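Local coordinates for protein erythromycin dehydratase (Saccharopolyspora erythraea, PDB 3EL6) that probably catalyses the loss of water from a beta-hydroxyacyl intermediate during assembly of the erythromycin polyketide, as a dehydratase domain of a modular synthase, at residues 85-99 against 118-131. Sequence-based numbering, arbitrary orientation.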
# COMPACT_ATOMS: atom_id res chain seq x y z
N LEU A 85 13.25 7.05 -9.49
CA LEU A 85 12.28 6.12 -8.86
C LEU A 85 10.86 6.70 -8.97
O LEU A 85 9.92 5.99 -9.20
CB LEU A 85 12.66 5.91 -7.38
CG LEU A 85 13.74 4.81 -7.19
CD1 LEU A 85 14.20 4.94 -5.77
CD2 LEU A 85 13.24 3.42 -7.47
N ALA A 86 10.73 8.01 -8.79
CA ALA A 86 9.40 8.65 -8.88
C ALA A 86 8.84 8.59 -10.30
O ALA A 86 7.66 8.41 -10.47
CB ALA A 86 9.49 10.13 -8.39
N LEU A 87 9.68 8.74 -11.31
CA LEU A 87 9.24 8.57 -12.70
C LEU A 87 8.78 7.13 -12.96
O LEU A 87 7.83 6.90 -13.73
CB LEU A 87 10.42 8.95 -13.66
CG LEU A 87 10.72 10.46 -13.69
CD1 LEU A 87 12.09 10.67 -14.43
CD2 LEU A 87 9.60 11.21 -14.51
N ALA A 88 9.46 6.16 -12.34
CA ALA A 88 9.13 4.73 -12.51
C ALA A 88 7.79 4.48 -11.86
O ALA A 88 6.94 3.77 -12.43
CB ALA A 88 10.18 3.85 -11.82
N ALA A 89 7.59 5.06 -10.68
CA ALA A 89 6.28 4.99 -9.99
C ALA A 89 5.19 5.62 -10.87
O ALA A 89 4.11 5.03 -11.06
CB ALA A 89 6.33 5.69 -8.60
N GLY A 90 5.45 6.79 -11.43
CA GLY A 90 4.43 7.45 -12.26
C GLY A 90 4.10 6.60 -13.45
O GLY A 90 2.92 6.44 -13.80
N GLU A 91 5.10 6.05 -14.13
CA GLU A 91 4.79 5.20 -15.27
C GLU A 91 3.94 4.00 -14.86
O GLU A 91 2.98 3.59 -15.57
CB GLU A 91 6.09 4.76 -15.99
CG GLU A 91 5.81 3.95 -17.26
CD GLU A 91 5.06 4.78 -18.38
OE1 GLU A 91 4.20 4.17 -19.04
OE2 GLU A 91 5.32 5.98 -18.66
N ASP A 92 4.27 3.39 -13.74
CA ASP A 92 3.50 2.22 -13.26
C ASP A 92 2.01 2.62 -12.99
O ASP A 92 1.09 1.87 -13.35
CB ASP A 92 4.12 1.69 -11.94
CG ASP A 92 3.41 0.40 -11.44
OD1 ASP A 92 3.87 -0.70 -11.79
OD2 ASP A 92 2.37 0.50 -10.73
N VAL A 93 1.79 3.73 -12.29
CA VAL A 93 0.41 4.16 -11.93
C VAL A 93 -0.35 4.81 -13.11
O VAL A 93 -1.57 5.03 -13.06
CB VAL A 93 0.31 5.06 -10.66
CG1 VAL A 93 0.99 4.37 -9.51
CG2 VAL A 93 0.90 6.49 -10.85
N GLY A 94 0.37 5.14 -14.16
CA GLY A 94 -0.25 5.78 -15.35
C GLY A 94 -0.25 7.32 -15.35
O GLY A 94 -1.05 7.93 -16.07
N LEU A 95 0.59 7.93 -14.54
CA LEU A 95 0.79 9.39 -14.51
C LEU A 95 2.31 9.65 -14.62
O LEU A 95 3.01 9.71 -13.61
CB LEU A 95 0.24 9.97 -13.21
CG LEU A 95 -1.30 10.00 -13.10
CD1 LEU A 95 -1.59 10.53 -11.66
CD2 LEU A 95 -1.90 10.94 -14.14
N PRO A 96 2.81 9.78 -15.84
CA PRO A 96 4.24 9.57 -16.07
C PRO A 96 5.09 10.83 -15.91
O PRO A 96 6.35 10.75 -15.95
CB PRO A 96 4.27 9.02 -17.50
CG PRO A 96 3.17 9.79 -18.19
CD PRO A 96 2.04 9.76 -17.10
N VAL A 97 4.44 11.96 -15.67
CA VAL A 97 5.14 13.24 -15.48
C VAL A 97 5.32 13.54 -14.02
O VAL A 97 4.38 13.45 -13.21
CB VAL A 97 4.38 14.43 -16.17
CG1 VAL A 97 4.99 15.77 -15.81
CG2 VAL A 97 4.47 14.20 -17.70
N LEU A 98 6.54 13.93 -13.70
CA LEU A 98 6.83 14.38 -12.34
C LEU A 98 6.59 15.87 -12.34
O LEU A 98 7.44 16.66 -12.75
CB LEU A 98 8.27 13.98 -12.03
CG LEU A 98 8.73 13.33 -10.75
CD1 LEU A 98 10.27 13.46 -10.50
CD2 LEU A 98 7.83 13.44 -9.46
N GLU A 99 5.37 16.29 -11.97
CA GLU A 99 5.06 17.69 -11.96
C GLU A 99 5.94 18.47 -10.99
O GLU A 99 6.39 19.56 -11.28
CB GLU A 99 3.59 17.91 -11.60
CG GLU A 99 3.27 19.36 -11.50
CD GLU A 99 1.79 19.57 -11.52
OE1 GLU A 99 1.21 19.46 -12.62
OE2 GLU A 99 1.25 19.86 -10.42
N MET A 118 7.97 4.09 -1.65
CA MET A 118 7.28 5.18 -2.30
C MET A 118 5.78 4.91 -2.20
O MET A 118 5.37 3.78 -2.35
CB MET A 118 7.65 5.27 -3.80
CG MET A 118 9.03 5.78 -4.05
SD MET A 118 9.12 5.94 -5.82
CE MET A 118 9.13 4.21 -6.37
N SER A 119 5.01 5.93 -1.84
CA SER A 119 3.55 5.81 -1.75
C SER A 119 2.94 6.79 -2.70
O SER A 119 3.27 7.97 -2.64
CB SER A 119 3.02 6.18 -0.34
OG SER A 119 3.82 5.55 0.65
N VAL A 120 2.03 6.31 -3.55
CA VAL A 120 1.26 7.18 -4.46
C VAL A 120 -0.21 7.18 -4.00
O VAL A 120 -0.81 6.12 -3.84
CB VAL A 120 1.37 6.67 -5.88
CG1 VAL A 120 0.48 7.54 -6.85
CG2 VAL A 120 2.88 6.76 -6.32
N GLY A 121 -0.77 8.35 -3.78
CA GLY A 121 -2.12 8.40 -3.17
C GLY A 121 -3.21 8.57 -4.17
O GLY A 121 -3.01 8.35 -5.37
N ALA A 122 -4.37 9.03 -3.68
CA ALA A 122 -5.59 9.15 -4.49
C ALA A 122 -5.48 10.36 -5.40
O ALA A 122 -4.78 11.31 -5.08
CB ALA A 122 -6.80 9.35 -3.51
N PRO A 123 -6.18 10.34 -6.53
CA PRO A 123 -6.14 11.48 -7.46
C PRO A 123 -6.89 12.68 -6.92
O PRO A 123 -7.90 12.52 -6.21
CB PRO A 123 -6.75 10.90 -8.74
CG PRO A 123 -7.71 9.82 -8.23
CD PRO A 123 -6.98 9.21 -7.02
N ASP A 124 -6.39 13.88 -7.18
CA ASP A 124 -7.15 15.06 -6.87
C ASP A 124 -8.16 15.26 -8.03
O ASP A 124 -8.24 14.43 -8.96
CB ASP A 124 -6.26 16.28 -6.60
CG ASP A 124 -5.50 16.77 -7.84
OD1 ASP A 124 -5.78 16.35 -8.98
OD2 ASP A 124 -4.59 17.63 -7.68
N GLU A 125 -8.96 16.33 -7.96
CA GLU A 125 -10.02 16.52 -8.99
C GLU A 125 -9.41 16.63 -10.40
O GLU A 125 -10.01 16.14 -11.37
CB GLU A 125 -10.85 17.75 -8.62
CG GLU A 125 -11.73 18.24 -9.75
CD GLU A 125 -10.95 19.19 -10.70
OE1 GLU A 125 -10.04 19.91 -10.20
OE2 GLU A 125 -11.23 19.17 -11.92
N SER A 126 -8.20 17.20 -10.50
CA SER A 126 -7.49 17.30 -11.77
C SER A 126 -6.84 15.95 -12.27
O SER A 126 -6.33 15.88 -13.41
CB SER A 126 -6.43 18.41 -11.65
OG SER A 126 -5.35 17.89 -10.87
N GLY A 127 -6.89 14.90 -11.45
CA GLY A 127 -6.37 13.62 -11.82
C GLY A 127 -4.88 13.43 -11.41
O GLY A 127 -4.35 12.37 -11.63
N ARG A 128 -4.28 14.45 -10.78
CA ARG A 128 -2.89 14.37 -10.29
C ARG A 128 -2.85 13.58 -8.98
O ARG A 128 -3.88 13.48 -8.26
CB ARG A 128 -2.31 15.78 -10.07
CG ARG A 128 -2.17 16.51 -11.43
CD ARG A 128 -1.64 17.88 -11.22
NE ARG A 128 -2.58 18.56 -10.37
CZ ARG A 128 -2.69 19.88 -10.29
NH1 ARG A 128 -1.88 20.64 -11.04
NH2 ARG A 128 -3.61 20.42 -9.48
N ARG A 129 -1.67 13.01 -8.67
CA ARG A 129 -1.53 12.31 -7.41
C ARG A 129 -0.28 12.76 -6.66
O ARG A 129 0.74 13.13 -7.29
CB ARG A 129 -1.43 10.79 -7.62
CG ARG A 129 -2.56 10.15 -8.40
CD ARG A 129 -2.31 8.64 -8.62
NE ARG A 129 -3.34 8.04 -9.44
CZ ARG A 129 -4.43 7.45 -8.94
NH1 ARG A 129 -4.62 7.33 -7.61
NH2 ARG A 129 -5.35 6.96 -9.75
N THR A 130 -0.33 12.70 -5.33
CA THR A 130 0.85 12.94 -4.52
C THR A 130 1.72 11.71 -4.45
O THR A 130 1.23 10.56 -4.34
CB THR A 130 0.45 13.42 -3.09
OG1 THR A 130 -0.22 14.68 -3.20
CG2 THR A 130 1.71 13.55 -2.22
N ILE A 131 3.03 11.91 -4.49
CA ILE A 131 3.92 10.79 -4.25
C ILE A 131 4.86 11.19 -3.07
O ILE A 131 5.37 12.30 -2.99
CB ILE A 131 4.78 10.45 -5.54
CG1 ILE A 131 5.78 9.32 -5.26
CG2 ILE A 131 5.45 11.74 -6.04
CD1 ILE A 131 6.30 8.63 -6.53
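Ala89 and Ile131 meet where the hot-dog helix lies on the concave face of its sheet, in the first half of a double hotdog fold. The axes of helix segment 85-93 and strand 118-123 come within 9.8 Å of each other and cross at -42°. Met118 is the worked example. Its CB points toward the helix, and CG lies anti to the carbonyl carbon (chi1 -72°), which carries SD to the backbone of Leu85 and to Leu85 CB, 3.9 Å away. A bend at chi3 then turns CE over to Ala89 CB, 3.9 Å off, and near Leu85 O. Ile131 CD1 reaches the same methyl from a direction roughly at right angles to that of Met118 CE, 3.6 Å from Ala89 CB, and also touches Ala86. One turn further, Val93 and Val120 reach toward each other tip to tip, while Phe54 of strand 52-58 packs against both Ala89 and Met118.

A Schellman motif with Gly94 at C-prime ends the helix and sends Leu95 toward the hairpin. Leu95 crosses Arg129 at about a right angle, its CD1 3.4 Å from Arg129 CG and near the edge of the guanidinium. Hydrogen bonds from Arg129 NH1 to Gly121 O, nearly in the guanidinium plane, and to His49 O fix the group, and Pro123 CB sits over one face. At the hairpin turn, Arg128 makes a salt bridge with Glu99 and a weaker, longer one with Asp124 OD2: the Glu99 carboxylate and Arg128 guanidinium planes stand 89° apart, and Glu99 OE2 lies 3.3 Å from Arg128 NH1.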